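PDB 4AUR: LEOA from Escherichia coli, which is a bacterial dynamin from enterotoxigenic strains that probably binds and hydrolyses GTP and may be connected with LT toxin. Local coordinates for residues Phe62-Thr67 / Pro150-His155; Trp161-Leu166 / Thr172-Asn177; Gln316-Val321 / Gln534-Val539; Ala387-Leu392 / Ala529-Gln534. One frame throughout, in Å; residues are numbered along the deposited sequence.

How the contacts relate
From the N terminus the chain first builds the GTPase domain. Contact 1 closes a loop of 82 residues, bringing the P-loop region 62-67 to the loop 150-155 ahead of helix 156-165. Contact 2 follows in series, closing a short loop of five residues and packing 161-166 on strand 172-177. The two touch through Asp64 O and Asn177 ND2, probably a hydrogen bond. The chain then runs out into the long helices. Contact 3 ties helix 275-343 to helix 530-544, and contact 4, nested inside its loop, ties helix 368-408 to the same helix 530-544. Contacts 3 and 4 share Gln534, and the centres of contacts 1 and 3 are about 90 Å apart.

Contact 1 (Phe62-Thr67 / Pro150-His155); sequences FSDGKT and PLKESH
Lys152 stretches over to Ser63 and Asp64, two residues of what looks like the P-loop (Walker A motif) of a dynamin-type GTPase, where Gly65 sits at the N-cap position of the helix that follows. The CG of Lys152 lies beside its backbone N (chi1 -71°), and the chain runs straight through CG and CD before a bend at chi4 (-89°) turns the amine aside. The methylene just before that bend therefore does the touching: CE of Lys152 is 3.5 Å from OG of Ser63 and 3.5 Å from OD1 of Asp64. The carboxylate and the lysine chain slide past each other in opposite directions, and NZ of Lys152 ends 4.2 Å from OD1 of Asp64, too far for a salt bridge. The attraction is therefore loose, although it may offset some of the negative charge where Asp146 comes close to Asp64. Backbone carbonyls of this loop have partners too: Ser63 O accepts a hydrogen bond from Lys178 NZ and Asp64 O probably one from Asn177 ND2, residues that open an Asn-Lys-x-Asp sequence like the one that reads guanine in GTPases. Lys66 takes no part in the contact; its NZ is in a salt bridge to Asp108. At its root, Lys152 packs on its own loop, with CB 4.0 Å above the plane of the His155 ring and over its centre.

Contact 2 (Trp161-Leu166 / Thr172-Asn177); sequences WVLRDL and TIFVIN
Val162 and Leu163 face Thr172 and Phe174 where helix 156-165 passes the start of strand 172-177; CA of Leu163 and CA of Thr172 are 8.3 Å apart, the nearest backbone approach, and the helix has a wider pi-type turn over 161-165, with Leu166 N bonded to Trp161 O (2.8 Å). Leu163 and Phe174 reach for each other from opposite directions. CD2 of Leu163 comes to the edge of the phenyl ring, close to its plane, at 4.1 Å from both CE2 and CZ of Phe174, so a methyl meets the outer rim of the ring rather than its face. One residue earlier, Val162 offers its CG1 branch, which lies anti to the backbone N (chi1 175°) and rests 3.7 Å from OG1 of Thr172. That hydroxyl is not left without a partner, because it hydrogen-bonds to Lys168 O in the connecting turn. All four residues are buried. They form part of the beta-alpha-beta unit of strand 140-146, helix 156-165 and strand 172-177; Phe174 also meets Tyr143 and Leu202 and Leu206 of helix 188-209, while Ile173 packs on helix 250-273.

Contact 3 (Gln316-Val321 / Gln534-Val539); sequences QSRIEV and QMEQVV
Arg318 and Glu536 reach each other with differently folded chains: Glu536 has CG anti to its backbone N (chi1 160°) and runs on extended, whereas Arg318 keeps CG beside the backbone N and bends at chi2 and chi3. These torsions span a wide gap, since the CA atoms of Arg318 and Glu536, the nearest pair here, are 11.1 Å apart. The two side chains cross at about a right angle, and a single nitrogen does the bonding. NH2 of Arg318 sits 2.8 Å from OE2 of Glu536, forming the salt bridge, and it also donates a hydrogen bond of 2.9 Å to OE1 of Glu536, with an N-H...O angle of 152°. The carboxylate lies at the edge of the guanidinium, near its plane, but it is turned: the two planes are 55° apart, and NH2 approaches OE1 from above the carboxylate plane. This is not the side-by-side pairing in which two guanidinium nitrogens each take one oxygen, because NH1 of Arg318 remains 4.1 Å from OE1 of Glu536. The bridge lies at the surface and links helix 275-343 to helix 530-544. Phe525 of helix 521-528 packs on Arg318, and Ile314 of helix 275-343 packs on Glu536. Next to the bridge, the buried Ser317 and selenomethionine Met535 both touch Leu392 of helix 368-408.

Contact 4 (Ala387-Leu392 / Ala529-Gln534); sequences AVSQRL and APQIQQ
Ser389 OG lies against Gln531 across the two helices, yet its hydrogen bond goes to Thr386 O one turn back in its own helix. NE2 of Gln531 is 3.4 Å from OG of Ser389, but the angle is poor and the pair is packing, not a bond. What brings the amide here is the shape of Gln531: CG sits between the backbone N and the carbonyl carbon (chi1 54°), and a bend at chi2 (-99°) folds the chain over the serine. CG of Gln531 then rests 3.5 Å from OG of Ser389 and 3.7 Å from its CB. Ile532 completes the contact with its CG1 branch, which meets CD2 of Leu392 at 4.0 Å, the two side chains crossing obliquely, and comes within 4.2 Å of CB of Ser389. The backbones come nearest at this serine, with CA of Ser389 and CA of Ile532 6.2 Å apart. The axes of 387-392 and 530-534 run in roughly the same direction, 27° apart and 9.6 Å at closest. Helix 275-343 covers this buried seam through Ser317 and Arg318, making it part of the helical bundle that forms the long dynamin-like helical domain.

Contact 1 (Phe62-Thr67 / Pro150-His155)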
loop_
_atom_site.group_PDB
_atom_site.type_symbol
_atom_site.label_atom_id
_atom_site.label_comp_id
_atom_site.label_asym_id
_atom_site.label_seq_id
_atom_site.Cartn_x
_atom_site.Cartn_y
_atom_site.Cartn_z
ATOM N N PHE A 62 36.877 -10.603 44.013
ATOM C CA PHE A 62 38.114 -9.852 43.801
ATOM C C PHE A 62 39.299 -10.778 43.630
ATOM O O PHE A 62 40.205 -10.493 42.852
ATOM C CB PHE A 62 38.352 -8.869 44.945
ATOM C CG PHE A 62 37.419 -7.692 44.915
ATOM C CD1 PHE A 62 37.693 -6.594 44.107
ATOM C CD2 PHE A 62 36.253 -7.692 45.669
ATOM C CE1 PHE A 62 36.826 -5.517 44.063
ATOM C CE2 PHE A 62 35.381 -6.615 45.622
ATOM C CZ PHE A 62 35.666 -5.530 44.816
ATOM N N SER A 63 39.254 -11.900 44.343
ATOM C CA SER A 63 40.259 -12.957 44.247
ATOM C C SER A 63 40.346 -13.566 42.852
ATOM O O SER A 63 41.377 -14.134 42.505
ATOM C CB SER A 63 39.964 -14.063 45.261
ATOM O OG SER A 63 38.615 -14.491 45.165
ATOM N N ASP A 64 39.283 -13.450 42.056
ATOM C CA ASP A 64 39.341 -13.840 40.657
ATOM C C ASP A 64 39.939 -12.727 39.776
ATOM O O ASP A 64 39.928 -12.811 38.550
ATOM C CB ASP A 64 37.964 -14.297 40.162
ATOM C CG ASP A 64 37.487 -15.587 40.849
ATOM O OD1 ASP A 64 38.196 -16.084 41.747
ATOM O OD2 ASP A 64 36.401 -16.113 40.494
ATOM N N GLY A 65 40.486 -11.689 40.381
ATOM C CA GLY A 65 41.330 -10.762 39.623
ATOM C C GLY A 65 40.565 -9.827 38.712
ATOM O O GLY A 65 41.015 -9.469 37.633
ATOM N N LYS A 66 39.401 -9.436 39.199
ATOM C CA LYS A 66 38.504 -8.494 38.559
ATOM C C LYS A 66 39.179 -7.154 38.314
ATOM O O LYS A 66 38.998 -6.532 37.270
ATOM C CB LYS A 66 37.331 -8.302 39.527
ATOM C CG LYS A 66 36.291 -7.292 39.146
ATOM C CD LYS A 66 35.640 -6.697 40.388
ATOM C CE LYS A 66 34.745 -7.679 41.116
ATOM N NZ LYS A 66 33.745 -7.013 42.009
ATOM N N THR A 67 39.939 -6.698 39.302
ATOM C CA THR A 67 40.517 -5.368 39.252
ATOM C C THR A 67 41.579 -5.285 38.146
ATOM O O THR A 67 41.753 -4.247 37.496
ATOM C CB THR A 67 41.104 -4.983 40.619
ATOM O OG1 THR A 67 40.057 -4.942 41.596
ATOM C CG2 THR A 67 41.748 -3.632 40.550
ATOM N N PRO A 150 35.938 -22.108 37.091
ATOM C CA PRO A 150 35.083 -20.974 36.707
ATOM C C PRO A 150 33.738 -20.900 37.428
ATOM O O PRO A 150 32.938 -21.828 37.346
ATOM C CB PRO A 150 34.876 -21.180 35.200
ATOM C CG PRO A 150 35.265 -22.589 34.936
ATOM C CD PRO A 150 36.367 -22.864 35.903
ATOM N N LEU A 151 33.536 -19.796 38.143
ATOM C CA LEU A 151 32.278 -19.439 38.785
ATOM C C LEU A 151 32.238 -20.041 40.155
ATOM O O LEU A 151 32.081 -21.232 40.291
ATOM C CB LEU A 151 31.040 -19.862 37.970
ATOM C CG LEU A 151 29.699 -19.328 38.498
ATOM C CD1 LEU A 151 29.694 -17.817 38.497
ATOM C CD2 LEU A 151 28.523 -19.850 37.704
ATOM N N LYS A 152 32.362 -19.199 41.169
ATOM C CA LYS A 152 32.367 -19.659 42.546
ATOM C C LYS A 152 31.063 -20.325 42.928
ATOM O O LYS A 152 30.004 -19.996 42.407
ATOM C CB LYS A 152 32.699 -18.515 43.499
ATOM C CG LYS A 152 34.161 -18.102 43.394
ATOM C CD LYS A 152 34.528 -17.000 44.380
ATOM C CE LYS A 152 36.041 -16.762 44.435
ATOM N NZ LYS A 152 36.758 -17.607 45.429
ATOM N N GLU A 153 31.154 -21.273 43.855
ATOM C CA GLU A 153 30.040 -22.164 44.163
ATOM C C GLU A 153 28.829 -21.411 44.693
ATOM O O GLU A 153 27.700 -21.841 44.502
ATOM C CB GLU A 153 30.482 -23.235 45.174
ATOM C CG GLU A 153 31.306 -24.385 44.585
ATOM C CD GLU A 153 32.757 -24.030 44.253
ATOM O OE1 GLU A 153 33.258 -22.965 44.701
ATOM O OE2 GLU A 153 33.399 -24.837 43.538
ATOM N N SER A 154 29.079 -20.277 45.335
ATOM C CA SER A 154 28.046 -19.490 46.021
ATOM C C SER A 154 27.259 -18.515 45.127
ATOM O O SER A 154 26.309 -17.878 45.574
ATOM C CB SER A 154 28.725 -18.692 47.145
ATOM O OG SER A 154 29.917 -18.057 46.673
ATOM N N HIS A 155 27.649 -18.408 43.865
ATOM C CA HIS A 155 27.166 -17.337 43.002
ATOM C C HIS A 155 25.930 -17.670 42.197
ATOM O O HIS A 155 25.465 -16.839 41.453
ATOM C CB HIS A 155 28.286 -16.920 42.047
ATOM C CG HIS A 155 29.328 -16.065 42.685
ATOM N ND1 HIS A 155 30.186 -15.271 41.957
ATOM C CD2 HIS A 155 29.627 -15.849 43.988
ATOM C CE1 HIS A 155 30.976 -14.609 42.784
ATOM N NE2 HIS A 155 30.662 -14.947 44.022
#

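Contact 2 (Trp161-Leu166 / Thr172-Asn177)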
loop_
_atom_site.group_PDB
_atom_site.type_symbol
_atom_site.label_atom_id
_atom_site.label_comp_id
_atom_site.label_asym_id
_atom_site.label_seq_id
_atom_site.Cartn_x
_atom_site.Cartn_y
_atom_site.Cartn_z
ATOM N N TRP A 161 20.278 -13.361 39.046
ATOM C CA TRP A 161 19.869 -11.974 39.231
ATOM C C TRP A 161 20.192 -11.160 38.000
ATOM O O TRP A 161 19.391 -10.398 37.540
ATOM C CB TRP A 161 20.628 -11.426 40.426
ATOM C CG TRP A 161 20.332 -10.036 40.778
ATOM C CD1 TRP A 161 19.120 -9.500 41.025
ATOM C CD2 TRP A 161 21.291 -8.988 40.961
ATOM N NE1 TRP A 161 19.257 -8.184 41.343
ATOM C CE2 TRP A 161 20.582 -7.843 41.307
ATOM C CE3 TRP A 161 22.690 -8.914 40.852
ATOM C CZ2 TRP A 161 21.214 -6.617 41.555
ATOM C CZ3 TRP A 161 23.315 -7.702 41.099
ATOM C CH2 TRP A 161 22.575 -6.568 41.445
ATOM N N VAL A 162 21.376 -11.366 37.448
ATOM C CA VAL A 162 21.833 -10.624 36.292
ATOM C C VAL A 162 21.146 -11.075 35.033
ATOM O O VAL A 162 20.687 -10.254 34.236
ATOM C CB VAL A 162 23.338 -10.793 36.106
ATOM C CG1 VAL A 162 23.807 -10.117 34.831
ATOM C CG2 VAL A 162 24.056 -10.184 37.283
ATOM N N LEU A 163 21.091 -12.382 34.834
ATOM C CA LEU A 163 20.649 -12.931 33.548
ATOM C C LEU A 163 19.151 -13.103 33.507
ATOM O O LEU A 163 18.533 -12.859 32.492
ATOM C CB LEU A 163 21.312 -14.269 33.268
ATOM C CG LEU A 163 22.829 -14.336 33.324
ATOM C CD1 LEU A 163 23.275 -15.750 33.011
ATOM C CD2 LEU A 163 23.495 -13.387 32.352
ATOM N N ARG A 164 18.556 -13.526 34.604
ATOM C CA ARG A 164 17.133 -13.728 34.602
ATOM C C ARG A 164 16.412 -12.483 35.094
ATOM O O ARG A 164 15.704 -11.840 34.313
ATOM C CB ARG A 164 16.754 -14.942 35.436
ATOM C CG ARG A 164 15.281 -15.291 35.327
ATOM C CD ARG A 164 15.087 -16.403 34.322
ATOM N NE ARG A 164 15.294 -15.908 32.971
ATOM C CZ ARG A 164 15.631 -16.658 31.926
ATOM N NH1 ARG A 164 15.834 -17.970 32.048
ATOM N NH2 ARG A 164 15.775 -16.081 30.740
ATOM N N ASP A 165 16.590 -12.145 36.377
ATOM C CA ASP A 165 15.846 -11.050 37.006
ATOM C C ASP A 165 16.039 -9.756 36.200
ATOM O O ASP A 165 15.065 -9.188 35.724
ATOM C CB ASP A 165 16.312 -10.876 38.450
ATOM C CG ASP A 165 15.333 -10.084 39.325
ATOM O OD1 ASP A 165 14.361 -9.455 38.825
ATOM O OD2 ASP A 165 15.568 -10.092 40.561
ATOM N N LEU A 166 17.289 -9.335 36.007
ATOM C CA LEU A 166 17.587 -8.071 35.356
ATOM C C LEU A 166 17.682 -8.193 33.863
ATOM O O LEU A 166 17.672 -7.191 33.170
ATOM C CB LEU A 166 18.904 -7.487 35.851
ATOM C CG LEU A 166 19.027 -7.150 37.331
ATOM C CD1 LEU A 166 20.373 -6.493 37.554
ATOM C CD2 LEU A 166 17.892 -6.253 37.812
ATOM N N THR A 172 26.152 -8.732 28.919
ATOM C CA THR A 172 27.104 -9.265 29.883
ATOM C C THR A 172 28.161 -10.144 29.231
ATOM O O THR A 172 27.825 -11.072 28.496
ATOM C CB THR A 172 26.373 -10.113 30.892
ATOM O OG1 THR A 172 25.513 -9.273 31.648
ATOM C CG2 THR A 172 27.340 -10.804 31.817
ATOM N N ILE A 173 29.429 -9.842 29.505
ATOM C CA ILE A 173 30.542 -10.706 29.122
ATOM C C ILE A 173 31.095 -11.410 30.347
ATOM O O ILE A 173 31.599 -10.753 31.284
ATOM C CB ILE A 173 31.732 -9.930 28.528
ATOM C CG1 ILE A 173 31.344 -9.229 27.238
ATOM C CG2 ILE A 173 32.856 -10.883 28.201
ATOM C CD1 ILE A 173 32.164 -7.989 26.980
ATOM N N PHE A 174 31.007 -12.735 30.341
ATOM C CA PHE A 174 31.724 -13.527 31.332
ATOM C C PHE A 174 33.170 -13.658 30.899
ATOM O O PHE A 174 33.463 -14.035 29.747
ATOM C CB PHE A 174 31.085 -14.872 31.518
ATOM C CG PHE A 174 29.760 -14.773 32.151
ATOM C CD1 PHE A 174 29.645 -14.773 33.509
ATOM C CD2 PHE A 174 28.625 -14.624 31.380
ATOM C CE1 PHE A 174 28.415 -14.637 34.105
ATOM C CE2 PHE A 174 27.390 -14.492 31.963
ATOM C CZ PHE A 174 27.289 -14.494 33.334
ATOM N N VAL A 175 34.058 -13.328 31.826
ATOM C CA VAL A 175 35.440 -13.127 31.506
ATOM C C VAL A 175 36.218 -14.136 32.294
ATOM O O VAL A 175 36.410 -13.972 33.504
ATOM C CB VAL A 175 35.864 -11.709 31.875
ATOM C CG1 VAL A 175 37.365 -11.536 31.734
ATOM C CG2 VAL A 175 35.129 -10.736 30.976
ATOM N N ILE A 176 36.632 -15.208 31.614
ATOM C CA ILE A 176 37.379 -16.257 32.274
ATOM C C ILE A 176 38.808 -15.789 32.292
ATOM O O ILE A 176 39.453 -15.723 31.247
ATOM C CB ILE A 176 37.255 -17.620 31.618
ATOM C CG1 ILE A 176 35.791 -18.036 31.525
ATOM C CG2 ILE A 176 37.984 -18.618 32.479
ATOM C CD1 ILE A 176 35.526 -19.261 30.660
ATOM N N ASN A 177 39.242 -15.427 33.505
ATOM C CA ASN A 177 40.516 -14.775 33.781
ATOM C C ASN A 177 41.544 -15.715 34.416
ATOM O O ASN A 177 41.198 -16.685 35.078
ATOM C CB ASN A 177 40.301 -13.606 34.729
ATOM C CG ASN A 177 41.522 -12.735 34.841
ATOM O OD1 ASN A 177 42.291 -12.643 33.900
ATOM N ND2 ASN A 177 41.721 -12.111 35.988
#

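Contact 3 (Gln316-Val321 / Gln534-Val539)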
loop_
_atom_site.group_PDB
_atom_site.type_symbol
_atom_site.label_atom_id
_atom_site.label_comp_id
_atom_site.label_asym_id
_atom_site.label_seq_id
_atom_site.Cartn_x
_atom_site.Cartn_y
_atom_site.Cartn_z
ATOM N N GLN A 316 -16.055 5.669 -28.518
ATOM C CA GLN A 316 -16.030 4.571 -29.461
ATOM C C GLN A 316 -17.441 4.150 -29.782
ATOM O O GLN A 316 -17.789 3.954 -30.932
ATOM C CB GLN A 316 -15.249 3.392 -28.905
ATOM C CG GLN A 316 -13.779 3.703 -28.652
ATOM C CD GLN A 316 -13.022 4.028 -29.919
ATOM O OE1 GLN A 316 -13.192 3.354 -30.942
ATOM N NE2 GLN A 316 -12.176 5.063 -29.863
ATOM N N SER A 317 -18.243 4.005 -28.747
ATOM C CA SER A 317 -19.664 3.861 -28.883
ATOM C C SER A 317 -20.238 4.853 -29.881
ATOM O O SER A 317 -20.834 4.462 -30.895
ATOM C CB SER A 317 -20.311 4.069 -27.527
ATOM O OG SER A 317 -20.029 2.956 -26.706
ATOM N N ARG A 318 -20.039 6.136 -29.629
ATOM C CA ARG A 318 -20.616 7.107 -30.517
ATOM C C ARG A 318 -20.124 6.914 -31.931
ATOM O O ARG A 318 -20.896 7.008 -32.854
ATOM C CB ARG A 318 -20.333 8.521 -30.046
ATOM C CG ARG A 318 -20.964 8.838 -28.701
ATOM C CD ARG A 318 -21.340 10.290 -28.580
ATOM N NE ARG A 318 -20.880 10.856 -27.315
ATOM C CZ ARG A 318 -21.662 11.337 -26.357
ATOM N NH1 ARG A 318 -22.980 11.315 -26.450
ATOM N NH2 ARG A 318 -21.105 11.842 -25.290
ATOM N N ILE A 319 -18.831 6.657 -32.099
ATOM C CA ILE A 319 -18.239 6.448 -33.424
ATOM C C ILE A 319 -18.885 5.259 -34.123
ATOM O O ILE A 319 -19.076 5.270 -35.325
ATOM C CB ILE A 319 -16.737 6.204 -33.300
ATOM C CG1 ILE A 319 -16.021 7.528 -33.193
ATOM C CG2 ILE A 319 -16.175 5.409 -34.481
ATOM C CD1 ILE A 319 -14.578 7.382 -32.766
ATOM N N GLU A 320 -19.217 4.229 -33.359
ATOM C CA GLU A 320 -19.814 3.057 -33.929
ATOM C C GLU A 320 -21.254 3.309 -34.393
ATOM O O GLU A 320 -21.623 2.953 -35.502
ATOM C CB GLU A 320 -19.769 1.901 -32.945
ATOM C CG GLU A 320 -19.911 0.586 -33.666
ATOM C CD GLU A 320 -19.814 -0.605 -32.754
ATOM O OE1 GLU A 320 -19.220 -0.456 -31.649
ATOM O OE2 GLU A 320 -20.330 -1.678 -33.172
ATOM N N VAL A 321 -22.060 3.924 -33.551
ATOM C CA VAL A 321 -23.406 4.255 -33.920
ATOM C C VAL A 321 -23.433 5.147 -35.145
ATOM O O VAL A 321 -24.248 4.933 -36.035
ATOM C CB VAL A 321 -24.114 4.927 -32.752
ATOM C CG1 VAL A 321 -25.394 5.655 -33.192
ATOM C CG2 VAL A 321 -24.399 3.869 -31.691
ATOM N N GLN A 534 -27.142 9.795 -21.495
ATOM C CA GLN A 534 -27.550 9.638 -20.120
ATOM C C GLN A 534 -26.434 9.037 -19.267
ATOM O O GLN A 534 -26.138 9.558 -18.211
ATOM C CB GLN A 534 -28.857 8.842 -20.042
ATOM C CG GLN A 534 -30.052 9.666 -20.495
ATOM C CD GLN A 534 -31.287 8.845 -20.837
ATOM O OE1 GLN A 534 -31.326 7.612 -20.665
ATOM N NE2 GLN A 534 -32.330 9.543 -21.334
HETATM N N MSE A 535 -25.789 7.981 -19.743
HETATM C CA MSE A 535 -24.643 7.406 -19.052
HETATM C C MSE A 535 -23.480 8.358 -18.974
HETATM O O MSE A 535 -22.700 8.292 -18.060
HETATM C CB MSE A 535 -24.130 6.176 -19.775
HETATM C CG MSE A 535 -25.117 5.024 -19.682
HETATM SE SE MSE A 535 -24.507 3.357 -20.564
HETATM C CE MSE A 535 -25.915 3.235 -21.935
ATOM N N GLU A 536 -23.313 9.227 -19.947
ATOM C CA GLU A 536 -22.213 10.160 -19.918
ATOM C C GLU A 536 -22.391 11.136 -18.750
ATOM O O GLU A 536 -21.440 11.435 -18.022
ATOM C CB GLU A 536 -22.116 10.914 -21.237
ATOM C CG GLU A 536 -21.336 12.206 -21.140
ATOM C CD GLU A 536 -21.061 12.815 -22.488
ATOM O OE1 GLU A 536 -21.994 13.427 -23.057
ATOM O OE2 GLU A 536 -19.899 12.679 -22.958
ATOM N N GLN A 537 -23.615 11.627 -18.605
ATOM C CA GLN A 537 -24.051 12.425 -17.454
ATOM C C GLN A 537 -23.671 11.773 -16.111
ATOM O O GLN A 537 -22.997 12.376 -15.265
ATOM C CB GLN A 537 -25.561 12.553 -17.540
ATOM C CG GLN A 537 -26.196 13.858 -17.128
ATOM C CD GLN A 537 -27.725 13.727 -17.162
ATOM O OE1 GLN A 537 -28.298 13.019 -18.018
ATOM N NE2 GLN A 537 -28.393 14.388 -16.217
ATOM N N VAL A 538 -24.056 10.518 -15.941
ATOM C CA VAL A 538 -23.734 9.788 -14.728
ATOM C C VAL A 538 -22.257 9.687 -14.524
ATOM O O VAL A 538 -21.780 9.804 -13.418
ATOM C CB VAL A 538 -24.248 8.351 -14.781
ATOM C CG1 VAL A 538 -23.812 7.571 -13.539
ATOM C CG2 VAL A 538 -25.765 8.341 -14.973
ATOM N N VAL A 539 -21.522 9.417 -15.582
ATOM C CA VAL A 539 -20.082 9.266 -15.457
ATOM C C VAL A 539 -19.497 10.608 -15.084
ATOM O O VAL A 539 -18.611 10.678 -14.256
ATOM C CB VAL A 539 -19.451 8.762 -16.769
ATOM C CG1 VAL A 539 -18.049 9.340 -16.997
ATOM C CG2 VAL A 539 -19.422 7.243 -16.773
#

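Contact 4 (Ala387-Leu392 / Ala529-Gln534)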
loop_
_atom_site.group_PDB
_atom_site.type_symbol
_atom_site.label_atom_id
_atom_site.label_comp_id
_atom_site.label_asym_id
_atom_site.label_seq_id
_atom_site.Cartn_x
_atom_site.Cartn_y
_atom_site.Cartn_z
ATOM N N ALA A 387 -27.646 -2.437 -28.997
ATOM C CA ALA A 387 -26.668 -3.383 -28.488
ATOM C C ALA A 387 -25.336 -2.716 -28.193
ATOM O O ALA A 387 -24.609 -3.191 -27.333
ATOM C CB ALA A 387 -26.471 -4.533 -29.463
ATOM N N VAL A 388 -25.009 -1.645 -28.914
ATOM C CA VAL A 388 -23.784 -0.883 -28.666
ATOM C C VAL A 388 -23.855 -0.249 -27.286
ATOM O O VAL A 388 -22.918 -0.325 -26.492
ATOM C CB VAL A 388 -23.574 0.220 -29.735
ATOM C CG1 VAL A 388 -22.594 1.307 -29.274
ATOM C CG2 VAL A 388 -23.091 -0.409 -31.040
ATOM N N SER A 389 -24.986 0.369 -27.006
ATOM C CA SER A 389 -25.194 1.017 -25.739
ATOM C C SER A 389 -25.252 -0.006 -24.607
ATOM O O SER A 389 -24.973 0.315 -23.442
ATOM C CB SER A 389 -26.486 1.826 -25.779
ATOM O OG SER A 389 -27.541 1.007 -25.366
ATOM N N GLN A 390 -25.606 -1.239 -24.943
ATOM C CA GLN A 390 -25.600 -2.273 -23.958
ATOM C C GLN A 390 -24.202 -2.748 -23.620
ATOM O O GLN A 390 -23.937 -3.072 -22.479
ATOM C CB GLN A 390 -26.442 -3.462 -24.391
ATOM C CG GLN A 390 -26.952 -4.274 -23.197
ATOM C CD GLN A 390 -28.267 -3.750 -22.629
ATOM O OE1 GLN A 390 -28.973 -2.938 -23.243
ATOM N NE2 GLN A 390 -28.609 -4.232 -21.452
ATOM N N ARG A 391 -23.319 -2.818 -24.602
ATOM C CA ARG A 391 -21.933 -3.183 -24.339
ATOM C C ARG A 391 -21.207 -2.099 -23.563
ATOM O O ARG A 391 -20.281 -2.385 -22.815
ATOM C CB ARG A 391 -21.178 -3.475 -25.628
ATOM C CG ARG A 391 -21.374 -4.902 -26.099
ATOM C CD ARG A 391 -20.588 -5.219 -27.364
ATOM N NE ARG A 391 -21.411 -5.032 -28.559
ATOM C CZ ARG A 391 -21.280 -4.045 -29.436
ATOM N NH1 ARG A 391 -20.333 -3.105 -29.300
ATOM N NH2 ARG A 391 -22.117 -4.005 -30.464
ATOM N N LEU A 392 -21.626 -0.858 -23.739
ATOM C CA LEU A 392 -21.038 0.231 -23.009
ATOM C C LEU A 392 -21.470 0.166 -21.547
ATOM O O LEU A 392 -20.645 0.314 -20.665
ATOM C CB LEU A 392 -21.410 1.575 -23.653
ATOM C CG LEU A 392 -21.373 2.848 -22.807
ATOM C CD1 LEU A 392 -19.976 3.116 -22.278
ATOM C CD2 LEU A 392 -21.862 4.006 -23.658
ATOM N N ALA A 529 -30.451 5.959 -29.478
ATOM C CA ALA A 529 -29.411 5.689 -28.474
ATOM C C ALA A 529 -29.267 6.773 -27.398
ATOM O O ALA A 529 -28.164 7.229 -27.131
ATOM C CB ALA A 529 -28.093 5.501 -29.194
ATOM N N PRO A 530 -30.384 7.190 -26.782
ATOM C CA PRO A 530 -30.349 8.217 -25.758
ATOM C C PRO A 530 -29.563 7.857 -24.502
ATOM O O PRO A 530 -28.999 8.767 -23.844
ATOM C CB PRO A 530 -31.824 8.428 -25.407
ATOM C CG PRO A 530 -32.538 7.228 -25.916
ATOM C CD PRO A 530 -31.769 6.839 -27.136
ATOM N N GLN A 531 -29.513 6.566 -24.156
ATOM C CA GLN A 531 -28.787 6.186 -22.945
ATOM C C GLN A 531 -27.285 6.465 -22.968
ATOM O O GLN A 531 -26.654 6.526 -21.918
ATOM C CB GLN A 531 -29.047 4.739 -22.542
ATOM C CG GLN A 531 -28.781 3.719 -23.616
ATOM C CD GLN A 531 -30.048 3.301 -24.314
ATOM O OE1 GLN A 531 -31.051 2.966 -23.655
ATOM N NE2 GLN A 531 -30.025 3.326 -25.653
ATOM N N ILE A 532 -26.694 6.632 -24.146
ATOM C CA ILE A 532 -25.281 6.994 -24.207
ATOM C C ILE A 532 -25.100 8.368 -23.579
ATOM O O ILE A 532 -24.207 8.541 -22.770
ATOM C CB ILE A 532 -24.697 6.967 -25.621
ATOM C CG1 ILE A 532 -24.650 5.530 -26.143
ATOM C CG2 ILE A 532 -23.275 7.510 -25.611
ATOM C CD1 ILE A 532 -24.593 5.420 -27.653
ATOM N N GLN A 533 -25.939 9.346 -23.928
ATOM C CA GLN A 533 -25.792 10.659 -23.315
ATOM C C GLN A 533 -26.104 10.552 -21.810
ATOM O O GLN A 533 -25.399 11.117 -20.954
ATOM C CB GLN A 533 -26.676 11.689 -24.000
ATOM C CG GLN A 533 -26.742 13.040 -23.286
ATOM C CD GLN A 533 -27.353 14.127 -24.160
ATOM O OE1 GLN A 533 -28.419 14.667 -23.854
ATOM N NE2 GLN A 533 -26.686 14.445 -25.260
ATOM N N GLN A 534 -27.142 9.795 -21.495
ATOM C CA GLN A 534 -27.550 9.638 -20.120
ATOM C C GLN A 534 -26.434 9.037 -19.267
ATOM O O GLN A 534 -26.138 9.558 -18.211
ATOM C CB GLN A 534 -28.857 8.842 -20.042
ATOM C CG GLN A 534 -30.052 9.666 -20.495
ATOM C CD GLN A 534 -31.287 8.845 -20.837
ATOM O OE1 GLN A 534 -31.326 7.612 -20.665
ATOM N NE2 GLN A 534 -32.330 9.543 -21.334
#